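Local coordinates for protein ornithine carbamoyltransferase, mitochondrial (Coccidioides immitis, PDB 3SDS) that catalyses the transfer of the carbamoyl group from carbamoyl phosphate to L-ornithine, giving L-citrulline and phosphate in arginine biosynthesis, at residues A[25-29]-A[154-159]; A[37-41]-A[159-164]; A[60-65]-A[88-93]; A[68-74]-A[122-128]; A[129-135]-A[150-154]. All coordinates share one frame; numbering follows the deposited sequence.

Overall arrangement
All five contacts lie in the carbamoyl-phosphate-binding part of the chain. Contacts 1 and 2 are buried and share Ala-159 of helix 156-169; they touch where Ile-29 CD1 meets Phe-37 CE1 at 3.8 Å. Both are mostly apolar and lack hydrogen bonds between their own segments. Contact 4, also buried, is instead a regularly hydrogen-bonded pair of parallel strands. Contacts 3 and 5 are partly buried. Contact 5 continues from the carboxyl end of contact 4, has a histidine-to-cysteine sulfur bond and an aromatic pair, and reaches contact 1 through the shared Phe-154. Contact 3, about 28 Å from contact 5 between centres, joins loop to helix end through a backbone bond, a water and the packing of Met-91 with Leu-64.

Contact 1: A[25-29]-A[154-159]; sequences HLLSI and FHPLQA
Pro-156 loses more surface to this contact than any other residue of the two segments, lying against Leu-26, Leu-27, Ser-28 and Ile-29. Its CB meets Leu-26 CG at 4.1 Å, the two side chains sliding past each other in opposite directions, and its CD lies near the carbonyl oxygen of Leu-27. Ile-29 brings CD1 to the first helical turn, 3.6 Å from Pro-156 O and 3.8 Å from Ala-159 CB. Ser-28 instead packs on aromatic carbon: its CB stands 3.7 Å from the centroid of the Phe-154 ring and only 15° off the ring normal, a CH-pi contact over the face. With OG anti to the Ser-28 nitrogen (chi1 169°), the hydroxyl follows CB over that same ring, and it is hydrogen-bonded to Ala-30 N and Asp-203 OD1.

No hydrogen bond joins the two segments directly, so the polar fastening comes from a second shell. Asp-203 is the bridge, binding Ile-29 N through OD1 and His-155 N through OD2, while Asn-148 ND2 holds the Leu-27 carbonyl. His-155, the N-cap of helix 156-169, turns away toward the probable carbamoyl phosphate site. The contact thus sits between strand 146-148, helix 199-210, which bears Asp-203 and Ile-206, and helix 327-347, where Phe-345 meets Leu-26.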
# COMPACT_ATOMS: atom_id res chain seq x y z
N HIS A 25 -6.19 5.19 24.91
CA HIS A 25 -6.51 5.66 23.56
C HIS A 25 -6.47 7.22 23.45
O HIS A 25 -6.52 7.93 24.46
CB HIS A 25 -7.86 5.08 23.11
CG HIS A 25 -7.99 3.60 23.34
ND1 HIS A 25 -7.30 2.66 22.60
CD2 HIS A 25 -8.74 2.90 24.23
CE1 HIS A 25 -7.61 1.44 23.04
NE2 HIS A 25 -8.49 1.56 24.02
N LEU A 26 -6.35 7.73 22.22
CA LEU A 26 -6.55 9.15 21.97
C LEU A 26 -7.81 9.34 21.12
O LEU A 26 -7.76 9.18 19.89
CB LEU A 26 -5.32 9.77 21.30
CG LEU A 26 -5.38 11.29 21.00
CD1 LEU A 26 -5.54 12.13 22.28
CD2 LEU A 26 -4.19 11.78 20.22
N LEU A 27 -8.95 9.66 21.76
CA LEU A 27 -10.22 9.88 21.02
C LEU A 27 -10.61 11.36 20.82
O LEU A 27 -11.35 11.70 19.88
CB LEU A 27 -11.39 9.12 21.69
CG LEU A 27 -11.24 7.61 21.99
CD1 LEU A 27 -12.57 7.03 22.43
CD2 LEU A 27 -10.69 6.81 20.80
N SER A 28 -10.08 12.22 21.71
CA SER A 28 -10.43 13.65 21.81
C SER A 28 -9.43 14.37 22.71
O SER A 28 -8.88 13.76 23.62
CB SER A 28 -11.84 13.81 22.42
OG SER A 28 -12.11 15.16 22.76
N ILE A 29 -9.25 15.67 22.49
CA ILE A 29 -8.46 16.50 23.42
C ILE A 29 -9.02 16.46 24.85
O ILE A 29 -8.31 16.72 25.83
CB ILE A 29 -8.40 17.97 22.96
CG1 ILE A 29 -8.03 18.10 21.48
CG2 ILE A 29 -7.44 18.76 23.83
CD1 ILE A 29 -6.70 17.44 21.07
N PHE A 154 -15.15 14.63 16.98
CA PHE A 154 -13.77 14.96 17.39
C PHE A 154 -12.77 14.89 16.24
O PHE A 154 -13.05 14.27 15.22
CB PHE A 154 -13.30 14.08 18.56
CG PHE A 154 -14.25 14.08 19.71
CD1 PHE A 154 -14.52 15.26 20.41
CD2 PHE A 154 -14.87 12.90 20.12
CE1 PHE A 154 -15.42 15.27 21.49
CE2 PHE A 154 -15.77 12.89 21.21
CZ PHE A 154 -16.04 14.10 21.90
N HIS A 155 -11.62 15.55 16.41
CA HIS A 155 -10.49 15.48 15.45
C HIS A 155 -9.19 15.85 16.18
O HIS A 155 -8.57 16.86 15.86
CB HIS A 155 -10.73 16.40 14.25
CG HIS A 155 -9.86 16.10 13.06
ND1 HIS A 155 -8.56 15.65 13.17
CD2 HIS A 155 -10.10 16.23 11.73
CE1 HIS A 155 -8.04 15.50 11.96
NE2 HIS A 155 -8.95 15.85 11.07
N PRO A 156 -8.77 15.04 17.17
CA PRO A 156 -7.61 15.38 18.01
C PRO A 156 -6.32 15.79 17.26
O PRO A 156 -5.67 16.79 17.65
CB PRO A 156 -7.37 14.10 18.83
CG PRO A 156 -8.16 13.02 18.14
CD PRO A 156 -9.32 13.71 17.50
N LEU A 157 -5.96 15.06 16.20
CA LEU A 157 -4.73 15.35 15.46
C LEU A 157 -4.71 16.78 14.90
O LEU A 157 -3.65 17.42 14.86
CB LEU A 157 -4.45 14.32 14.35
CG LEU A 157 -4.09 12.89 14.80
CD1 LEU A 157 -4.06 11.96 13.62
CD2 LEU A 157 -2.77 12.82 15.54
N GLN A 158 -5.87 17.28 14.48
CA GLN A 158 -5.96 18.60 13.88
C GLN A 158 -5.66 19.73 14.88
O GLN A 158 -4.89 20.66 14.58
CB GLN A 158 -7.33 18.81 13.21
CG GLN A 158 -7.39 20.12 12.41
CD GLN A 158 -6.45 20.11 11.18
OE1 GLN A 158 -6.38 19.12 10.44
NE2 GLN A 158 -5.74 21.23 10.96
N ALA A 159 -6.26 19.63 16.07
CA ALA A 159 -6.01 20.58 17.16
C ALA A 159 -4.49 20.71 17.47
O ALA A 159 -3.96 21.83 17.61
CB ALA A 159 -6.79 20.17 18.40

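Contact 2: A[37-41]-A[159-164]; sequences FATLV and AIADFL
The carbonyl oxygen of Ala-159 takes the helical bond from Phe-163 N at 2.9 Å, and the Phe-37 ring brings CZ to 4.1 Å from the same oxygen, which lies near the ring plane at the edge. Around this point helix 34-51 crosses helix 156-169: the short axes pass 9.9 Å apart with a signed angle of -69°, a steep helix-helix crossing in the interior of the alpha/beta domain. No hydrogen bond joins the segments; the side chains that meet are all apolar.

Phe-37 carries much of the packing. Its CG is anti to the backbone nitrogen (chi1 -176°), which extends the ring across to the partner helix. There CE1 rests 3.9 Å from Ile-160 CG1, and CE2 approaches Phe-163 CB. The two phenylalanines form an offset edge-to-face pair, the edge of Phe-37 toward the face of Phe-163, with centroids 6.0 Å apart and planes at 79°. Ile-160 serves three residues with separate branches: besides CG1 on Phe-37, its CD1 reaches Leu-40 CD1 and its CG2 faces Val-41 CG2.

Helix 327-347 packs against both, with Ala-344 on Leu-40, Ala-337 on Ile-160, and Ser-340 OG bonded to the Leu-40 carbonyl. On the Phe-163 side, Leu-204, Ala-207 and Ala-208 of helix 199-210 cover the ring. The two backbones draw nearest at Val-41 and Leu-164, whose CA atoms are 5.6 Å apart; there Val-41 CG1 lies against the main chain itself, 3.8 Å from Leu-164 CA.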
# COMPACT_ATOMS: atom_id res chain seq x y z
N PHE A 37 -0.99 18.20 26.90
CA PHE A 37 -1.25 18.79 25.58
C PHE A 37 -0.13 19.73 25.16
O PHE A 37 0.29 19.73 23.99
CB PHE A 37 -2.61 19.52 25.54
CG PHE A 37 -2.96 20.07 24.18
CD1 PHE A 37 -3.54 19.25 23.21
CD2 PHE A 37 -2.69 21.39 23.86
CE1 PHE A 37 -3.85 19.77 21.95
CE2 PHE A 37 -3.00 21.90 22.60
CZ PHE A 37 -3.58 21.09 21.65
N ALA A 38 0.36 20.54 26.09
CA ALA A 38 1.46 21.43 25.77
C ALA A 38 2.72 20.63 25.39
O ALA A 38 3.48 21.04 24.49
CB ALA A 38 1.73 22.37 26.89
N THR A 39 2.92 19.48 26.05
CA THR A 39 4.08 18.60 25.82
C THR A 39 4.08 17.97 24.41
O THR A 39 5.14 17.90 23.75
CB THR A 39 4.19 17.52 26.93
OG1 THR A 39 4.44 18.16 28.19
CG2 THR A 39 5.32 16.54 26.66
N LEU A 40 2.90 17.54 23.95
CA LEU A 40 2.76 17.01 22.58
C LEU A 40 3.13 18.09 21.55
O LEU A 40 3.80 17.81 20.54
CB LEU A 40 1.34 16.47 22.33
CG LEU A 40 0.88 15.20 23.07
CD1 LEU A 40 -0.53 14.81 22.65
CD2 LEU A 40 1.82 14.04 22.81
N VAL A 41 2.72 19.32 21.83
CA VAL A 41 3.00 20.42 20.94
C VAL A 41 4.50 20.78 20.96
O VAL A 41 5.12 20.91 19.90
CB VAL A 41 2.04 21.64 21.18
CG1 VAL A 41 2.45 22.85 20.36
CG2 VAL A 41 0.61 21.25 20.82
N ALA A 159 -6.26 19.63 16.07
CA ALA A 159 -6.01 20.58 17.16
C ALA A 159 -4.49 20.71 17.47
O ALA A 159 -3.96 21.83 17.61
CB ALA A 159 -6.79 20.17 18.40
N ILE A 160 -3.81 19.57 17.56
CA ILE A 160 -2.38 19.55 17.85
C ILE A 160 -1.62 20.32 16.75
O ILE A 160 -0.77 21.17 17.05
CB ILE A 160 -1.84 18.11 18.03
CG1 ILE A 160 -2.56 17.41 19.19
CG2 ILE A 160 -0.36 18.13 18.29
CD1 ILE A 160 -2.42 15.87 19.23
N ALA A 161 -1.95 20.04 15.49
CA ALA A 161 -1.36 20.77 14.37
C ALA A 161 -1.64 22.27 14.46
O ALA A 161 -0.73 23.09 14.29
CB ALA A 161 -1.87 20.22 13.06
N ASP A 162 -2.90 22.62 14.72
CA ASP A 162 -3.30 24.02 14.74
C ASP A 162 -2.57 24.80 15.83
O ASP A 162 -2.07 25.91 15.57
CB ASP A 162 -4.81 24.16 14.82
CG ASP A 162 -5.49 23.75 13.54
OD1 ASP A 162 -4.77 23.43 12.57
OD2 ASP A 162 -6.75 23.74 13.48
N PHE A 163 -2.46 24.21 17.02
CA PHE A 163 -1.72 24.88 18.09
C PHE A 163 -0.20 24.93 17.86
O PHE A 163 0.43 25.91 18.25
CB PHE A 163 -2.13 24.40 19.50
CG PHE A 163 -3.27 25.19 20.07
CD1 PHE A 163 -4.58 24.96 19.65
CD2 PHE A 163 -3.03 26.23 20.97
CE1 PHE A 163 -5.63 25.74 20.16
CE2 PHE A 163 -4.09 27.02 21.48
CZ PHE A 163 -5.38 26.77 21.07
N LEU A 164 0.37 23.92 17.20
CA LEU A 164 1.76 24.00 16.76
C LEU A 164 1.96 25.23 15.89
O LEU A 164 2.96 25.94 16.04
CB LEU A 164 2.17 22.77 15.94
CG LEU A 164 3.60 22.74 15.34
CD1 LEU A 164 4.69 23.09 16.38
CD2 LEU A 164 3.92 21.41 14.70

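Contact 3: A[60-65]-A[88-93]; sequences LTGALS and VVKMGG
The flat groups that meet are peptides, Leu-64 N pointing its hydrogen at the carbonyl of Met-91. This single direct hydrogen bond between the segments is 3.0 Å long with an angle of 158° at the hydrogen, and the donor stands 23° off the carbonyl plane. Ala-63 N is also near Met-91 O, but its angle is too poor for a second bond. Beside this pair, Ser-65 CA makes a CA-H...O contact of 3.4 Å to the carbonyl oxygen of Gly-92.

Side chains close the inner part. Met-91, with the largest buried area, runs its CB and CG between two leucines: CB lies 4.1 Å from Leu-64 CG, and CG packs 4.2 Å from Leu-60 CB. Leu-64 also reaches the last helical turn with CD1 against Val-88 CG1, while Val-346 and Val-347 of helix 327-347 cover it from outside the pair.

The shapes of both chains make this fit possible. Helix 78-90 ends in a Schellman motif at Gly-92, which has positive phi: Gly-92 N bonds back to Val-89 O and Gly-93 N to Val-88 O. Opposite it, a type II turn over Leu-60 to Ala-63 overlaps a type I turn over Gly-62 to Ser-65. Beside exposed Gly-62 one water accepts from Gly-62 N and donates to Lys-90 O at 2.6 Å. Nearby, Val-89 and Lys-90 pack on His-94 and Gly-66 of the second subunit.

Of the carbonyls at the helix end, that of Met-91 is therefore taken up by the turn and that of Lys-90 by water, and the leucines and Met-91 pack on the buried side.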
# COMPACT_ATOMS: atom_id res chain seq x y z
N LEU A 60 13.54 8.65 18.38
CA LEU A 60 12.72 8.18 17.26
C LEU A 60 13.34 7.08 16.36
O LEU A 60 12.60 6.39 15.63
CB LEU A 60 12.24 9.38 16.42
CG LEU A 60 11.54 10.57 17.12
CD1 LEU A 60 11.22 11.65 16.10
CD2 LEU A 60 10.28 10.21 17.89
N THR A 61 14.66 6.90 16.41
CA THR A 61 15.34 6.06 15.41
C THR A 61 15.06 4.55 15.58
O THR A 61 15.42 3.97 16.59
CB THR A 61 16.87 6.33 15.37
OG1 THR A 61 17.09 7.73 15.41
CG2 THR A 61 17.52 5.78 14.09
N GLY A 62 14.43 3.93 14.59
CA GLY A 62 14.01 2.55 14.72
C GLY A 62 13.04 2.28 15.88
O GLY A 62 12.87 1.15 16.29
N ALA A 63 12.40 3.31 16.41
CA ALA A 63 11.47 3.12 17.52
C ALA A 63 10.31 2.16 17.18
O ALA A 63 9.79 1.49 18.07
CB ALA A 63 10.92 4.45 17.99
N LEU A 64 9.91 2.10 15.91
CA LEU A 64 8.80 1.24 15.49
C LEU A 64 9.20 0.13 14.51
O LEU A 64 8.33 -0.40 13.80
CB LEU A 64 7.68 2.07 14.84
CG LEU A 64 6.71 2.90 15.69
CD1 LEU A 64 5.60 3.36 14.82
CD2 LEU A 64 6.17 2.09 16.86
N SER A 65 10.47 -0.24 14.48
CA SER A 65 10.89 -1.19 13.46
C SER A 65 10.43 -2.63 13.76
O SER A 65 10.38 -3.05 14.91
CB SER A 65 12.40 -1.13 13.27
OG SER A 65 13.03 -1.64 14.43
N VAL A 88 4.74 7.40 10.46
CA VAL A 88 5.13 6.03 10.79
C VAL A 88 6.52 5.71 10.23
O VAL A 88 7.37 5.18 10.94
CB VAL A 88 4.07 5.03 10.28
CG1 VAL A 88 4.47 3.59 10.57
CG2 VAL A 88 2.70 5.36 10.88
N VAL A 89 6.76 6.05 8.96
CA VAL A 89 8.02 5.70 8.29
C VAL A 89 9.28 6.38 8.90
O VAL A 89 10.32 5.75 9.01
CB VAL A 89 7.94 5.92 6.75
CG1 VAL A 89 9.34 5.82 6.09
CG2 VAL A 89 6.97 4.94 6.13
N LYS A 90 9.18 7.65 9.30
CA LYS A 90 10.28 8.30 10.05
C LYS A 90 10.72 7.46 11.25
O LYS A 90 11.93 7.41 11.56
CB LYS A 90 9.91 9.72 10.49
CG LYS A 90 10.11 10.79 9.42
CD LYS A 90 11.55 11.29 9.41
CE LYS A 90 12.08 11.65 7.98
NZ LYS A 90 11.08 12.30 7.06
N MET A 91 9.75 6.81 11.92
CA MET A 91 10.07 5.90 13.04
C MET A 91 10.48 4.46 12.63
O MET A 91 10.71 3.59 13.49
CB MET A 91 8.96 5.89 14.08
CG MET A 91 9.04 7.09 15.00
SD MET A 91 7.61 7.34 16.08
CE MET A 91 6.56 8.20 14.90
N GLY A 92 10.60 4.24 11.32
CA GLY A 92 11.05 2.95 10.82
C GLY A 92 10.01 1.86 10.85
O GLY A 92 10.37 0.69 10.69
N GLY A 93 8.74 2.21 11.03
CA GLY A 93 7.66 1.21 11.04
C GLY A 93 6.99 1.05 9.68
O GLY A 93 7.35 1.75 8.71
O HOH W 1 13.87 5.73 12.02

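Contact 4: A[68-74]-A[122-128]; sequences TVAMMFS and VSCIVAR
The strands of segments 68-74 and 122-128 run side by side in parallel, and their backbone donors and acceptors alternate from one to the other. Ser-123 N gives its hydrogen to Thr-68 O, Ala-70 N to Cys-124 O at 2.9 Å, and Val-126 N to Ala-70 O at 2.8 Å. Met-72 N then binds Val-126 O, and Arg-128 N binds Met-72 O at 2.7 Å in a nearly straight bond (177° at the hydrogen). The series fades at the carboxyl end, where Ser-74 N and OG reach Arg-128 O through weak bonds. At the other end a water links Thr-68 N to Ser-123 OG, both at 2.7 Å. The odd-numbered residues of strand 68-73 direct their backbone bonds the other way: Val-69, Met-71 and Phe-73 pair with strand 94-98, so the strand is held on both edges.

Side chains sort by face. On one, Val-69 CG1 meets Val-126 CG2 at 4.0 Å, and Phe-73 lays CD2 against Arg-128 CB at 3.8 Å, under helix 78-90. On the other, Met-72 SD lies 3.9 Å from Ile-125 CG2, and Ala-127 packs against Ile-135 and Leu-138 of helix 132-141. The Arg-128 chain is extended from CG to NE, carrying the guanidinium away from the Phe-73 ring toward Ser-77.

This is the centre of a parallel alpha/beta sheet of order 2-1-3-4. Chain order reverses between these two strands, and the crevice beyond their carboxyl ends probably holds carbamoyl phosphate, with Arg-128 as a ligand.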
# COMPACT_ATOMS: atom_id res chain seq x y z
N THR A 68 3.85 -2.95 12.64
CA THR A 68 2.81 -2.49 11.71
C THR A 68 1.80 -1.58 12.41
O THR A 68 1.36 -1.88 13.54
CB THR A 68 2.05 -3.68 11.13
OG1 THR A 68 3.00 -4.59 10.56
CG2 THR A 68 1.06 -3.23 10.06
N VAL A 69 1.43 -0.49 11.73
CA VAL A 69 0.31 0.34 12.18
C VAL A 69 -0.83 0.20 11.16
O VAL A 69 -0.63 0.44 9.96
CB VAL A 69 0.74 1.81 12.32
CG1 VAL A 69 -0.47 2.72 12.62
CG2 VAL A 69 1.80 1.95 13.38
N ALA A 70 -2.02 -0.19 11.61
CA ALA A 70 -3.16 -0.30 10.69
C ALA A 70 -3.95 1.01 10.56
O ALA A 70 -4.33 1.62 11.56
CB ALA A 70 -4.09 -1.43 11.09
N MET A 71 -4.17 1.45 9.32
CA MET A 71 -5.02 2.62 9.05
C MET A 71 -6.38 2.16 8.51
O MET A 71 -6.46 1.58 7.41
CB MET A 71 -4.37 3.56 8.03
CG MET A 71 -2.94 3.98 8.34
SD MET A 71 -2.20 5.04 7.06
CE MET A 71 -1.92 3.90 5.71
N MET A 72 -7.44 2.38 9.29
CA MET A 72 -8.79 1.99 8.85
C MET A 72 -9.66 3.19 8.44
O MET A 72 -10.07 3.98 9.30
CB MET A 72 -9.51 1.15 9.91
CG MET A 72 -8.95 -0.25 10.02
SD MET A 72 -9.50 -1.12 11.51
CE MET A 72 -11.05 -1.82 10.93
N PHE A 73 -9.93 3.32 7.15
CA PHE A 73 -10.68 4.46 6.65
C PHE A 73 -12.02 4.09 6.02
O PHE A 73 -12.08 3.28 5.10
CB PHE A 73 -9.82 5.31 5.70
CG PHE A 73 -8.55 5.86 6.33
CD1 PHE A 73 -7.40 6.00 5.58
CD2 PHE A 73 -8.51 6.22 7.67
CE1 PHE A 73 -6.24 6.49 6.16
CE2 PHE A 73 -7.35 6.71 8.25
CZ PHE A 73 -6.21 6.84 7.49
N SER A 74 -13.10 4.70 6.53
CA SER A 74 -14.48 4.44 6.09
C SER A 74 -14.93 5.20 4.84
O SER A 74 -15.80 4.74 4.07
CB SER A 74 -15.46 4.76 7.23
OG SER A 74 -15.63 3.63 8.07
N VAL A 122 -1.36 -6.31 15.04
CA VAL A 122 -0.72 -5.00 14.81
C VAL A 122 -0.34 -4.33 16.13
O VAL A 122 -0.75 -4.79 17.21
CB VAL A 122 -1.61 -4.02 13.95
CG1 VAL A 122 -2.15 -4.71 12.68
CG2 VAL A 122 -2.75 -3.44 14.76
N SER A 123 0.43 -3.24 16.04
CA SER A 123 0.80 -2.48 17.24
C SER A 123 -0.04 -1.22 17.52
O SER A 123 0.01 -0.67 18.65
CB SER A 123 2.27 -2.10 17.16
OG SER A 123 3.04 -3.27 16.97
N CYS A 124 -0.79 -0.76 16.52
CA CYS A 124 -1.65 0.41 16.66
C CYS A 124 -2.73 0.44 15.59
O CYS A 124 -2.53 -0.06 14.50
CB CYS A 124 -0.82 1.70 16.59
SG CYS A 124 -1.78 3.25 16.65
N ILE A 125 -3.86 1.06 15.91
CA ILE A 125 -4.88 1.38 14.89
C ILE A 125 -5.15 2.87 14.82
O ILE A 125 -5.50 3.49 15.83
CB ILE A 125 -6.21 0.63 15.10
CG1 ILE A 125 -5.96 -0.88 15.27
CG2 ILE A 125 -7.14 0.90 13.93
CD1 ILE A 125 -7.14 -1.66 15.84
N VAL A 126 -4.95 3.45 13.64
CA VAL A 126 -5.42 4.81 13.34
C VAL A 126 -6.72 4.66 12.53
O VAL A 126 -6.70 4.13 11.41
CB VAL A 126 -4.39 5.62 12.54
CG1 VAL A 126 -4.91 7.03 12.28
CG2 VAL A 126 -3.05 5.66 13.25
N ALA A 127 -7.84 5.12 13.09
CA ALA A 127 -9.14 4.79 12.50
C ALA A 127 -10.01 5.98 12.18
O ALA A 127 -10.06 6.95 12.95
CB ALA A 127 -9.91 3.82 13.41
N ARG A 128 -10.70 5.90 11.05
CA ARG A 128 -11.75 6.85 10.75
C ARG A 128 -13.03 6.14 10.46
O ARG A 128 -13.10 5.26 9.60
CB ARG A 128 -11.42 7.74 9.56
CG ARG A 128 -12.67 8.46 9.07
CD ARG A 128 -12.39 9.49 8.02
NE ARG A 128 -13.62 10.18 7.69
CZ ARG A 128 -13.77 11.03 6.67
NH1 ARG A 128 -12.75 11.29 5.85
NH2 ARG A 128 -14.95 11.61 6.46
O HOH W 2 3.33 -4.69 14.66

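Contact 5: A[129-135]-A[150-154]; sequences VGPHSDI and LCDTF
His-132, Cys-151 and Asp-152 lose the most surface to this contact. The imidazole of His-132 donates through ND1 to Cys-151 SG at 3.1 Å, a bond nearly straight at the hydrogen (164°), with the sulfur lying almost in the ring plane, at its edge. Two torsions bring them together: CG of His-132 is anti to its own nitrogen, swinging the ring toward segment 150-154, while SG of Cys-151 sits between the backbone nitrogen and the carbonyl carbon (chi1 89°).

Both faces of the imidazole are covered. Over one stands Phe-154 CE2, 3.5 Å above the plane and displaced toward the rim; over the opposite one stands Ile-135 CG2, from the next turn of the same helix. The pair with Phe-154 is an offset edge-to-face stack, the phenyl edge toward the imidazole face, with centroids 5.2 Å apart and planes at 85°. Cys-151 SG also approaches Ile-135 CG2 at 4.4 Å.

The two segments follow neighbouring parallel strands, 124-128 and 146-148, of one beta-alpha-beta crossover whose helix is 132-141. They thus lie at the carboxyl edge of the sheet, where this family binds its substrates, the first running into helix 132-141. Cys-151 O accepts from Asn-199 ND2, a residue that probably binds L-ornithine.

Asp-152 contributes one weak backbone bond and side-chain packing. Its nitrogen makes that bond, 3.3 Å long, to Gly-130 O, the same oxygen that its CB approaches at 3.6 Å, and OD2 lies 4.0 Å from Pro-131 CA on the exposed side.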
# COMPACT_ATOMS: atom_id res chain seq x y z
N VAL A 129 -14.07 6.55 11.18
CA VAL A 129 -15.40 5.99 10.95
C VAL A 129 -16.45 7.12 10.87
O VAL A 129 -16.09 8.31 10.89
CB VAL A 129 -15.75 4.91 12.02
CG1 VAL A 129 -15.24 3.55 11.57
CG2 VAL A 129 -15.16 5.28 13.38
N GLY A 130 -17.73 6.74 10.75
CA GLY A 130 -18.83 7.71 10.74
C GLY A 130 -19.21 8.18 12.14
O GLY A 130 -18.57 9.09 12.70
N PRO A 131 -20.28 7.57 12.73
CA PRO A 131 -20.69 7.94 14.11
C PRO A 131 -19.60 7.70 15.18
O PRO A 131 -18.76 6.79 15.01
CB PRO A 131 -21.94 7.06 14.37
CG PRO A 131 -22.51 6.77 12.97
CD PRO A 131 -21.27 6.68 12.06
N HIS A 132 -19.59 8.51 16.24
CA HIS A 132 -18.68 8.30 17.38
C HIS A 132 -18.95 7.00 18.18
O HIS A 132 -18.01 6.35 18.67
CB HIS A 132 -18.63 9.50 18.33
CG HIS A 132 -17.59 9.34 19.41
ND1 HIS A 132 -16.28 9.71 19.23
CD2 HIS A 132 -17.67 8.77 20.64
CE1 HIS A 132 -15.59 9.41 20.32
NE2 HIS A 132 -16.41 8.83 21.19
N SER A 133 -20.23 6.63 18.31
CA SER A 133 -20.57 5.35 18.93
C SER A 133 -19.76 4.20 18.29
O SER A 133 -19.37 3.26 18.99
CB SER A 133 -22.08 5.07 18.87
OG SER A 133 -22.65 5.31 17.58
N ASP A 134 -19.48 4.31 16.99
CA ASP A 134 -18.67 3.32 16.26
C ASP A 134 -17.23 3.19 16.79
O ASP A 134 -16.80 2.09 17.14
CB ASP A 134 -18.66 3.60 14.75
CG ASP A 134 -19.74 2.83 14.00
OD1 ASP A 134 -20.50 3.47 13.25
OD2 ASP A 134 -19.81 1.59 14.14
N ILE A 135 -16.50 4.31 16.86
CA ILE A 135 -15.09 4.31 17.27
C ILE A 135 -14.86 3.83 18.73
O ILE A 135 -13.90 3.10 19.00
CB ILE A 135 -14.36 5.68 16.98
CG1 ILE A 135 -12.86 5.62 17.30
CG2 ILE A 135 -14.96 6.81 17.78
CD1 ILE A 135 -12.03 5.10 16.20
N LEU A 150 -10.47 10.87 12.73
CA LEU A 150 -11.57 11.80 12.46
C LEU A 150 -12.87 11.05 12.70
O LEU A 150 -13.06 9.96 12.20
CB LEU A 150 -11.53 12.35 11.02
CG LEU A 150 -12.51 13.47 10.59
CD1 LEU A 150 -11.91 14.36 9.47
CD2 LEU A 150 -13.92 12.96 10.17
N CYS A 151 -13.75 11.65 13.48
CA CYS A 151 -15.10 11.12 13.62
C CYS A 151 -16.11 12.28 13.60
O CYS A 151 -15.76 13.43 13.33
CB CYS A 151 -15.22 10.20 14.85
SG CYS A 151 -15.65 10.97 16.46
N ASP A 152 -17.36 11.95 13.88
CA ASP A 152 -18.48 12.88 13.81
C ASP A 152 -18.36 14.15 14.69
O ASP A 152 -18.88 15.22 14.33
CB ASP A 152 -19.71 12.10 14.24
CG ASP A 152 -20.93 12.54 13.54
OD1 ASP A 152 -21.29 13.73 13.68
OD2 ASP A 152 -21.56 11.68 12.86
N THR A 153 -17.67 14.02 15.83
CA THR A 153 -17.58 15.07 16.85
C THR A 153 -16.15 15.46 17.27
O THR A 153 -15.96 16.51 17.89
CB THR A 153 -18.38 14.71 18.16
OG1 THR A 153 -17.78 13.59 18.81
CG2 THR A 153 -19.85 14.40 17.88
N PHE A 154 -15.15 14.63 16.98
CA PHE A 154 -13.77 14.96 17.39
C PHE A 154 -12.77 14.89 16.24
O PHE A 154 -13.05 14.27 15.22
CB PHE A 154 -13.30 14.08 18.56
CG PHE A 154 -14.25 14.08 19.71
CD1 PHE A 154 -14.52 15.26 20.41
CD2 PHE A 154 -14.87 12.90 20.12
CE1 PHE A 154 -15.42 15.27 21.49
CE2 PHE A 154 -15.77 12.89 21.21
CZ PHE A 154 -16.04 14.10 21.90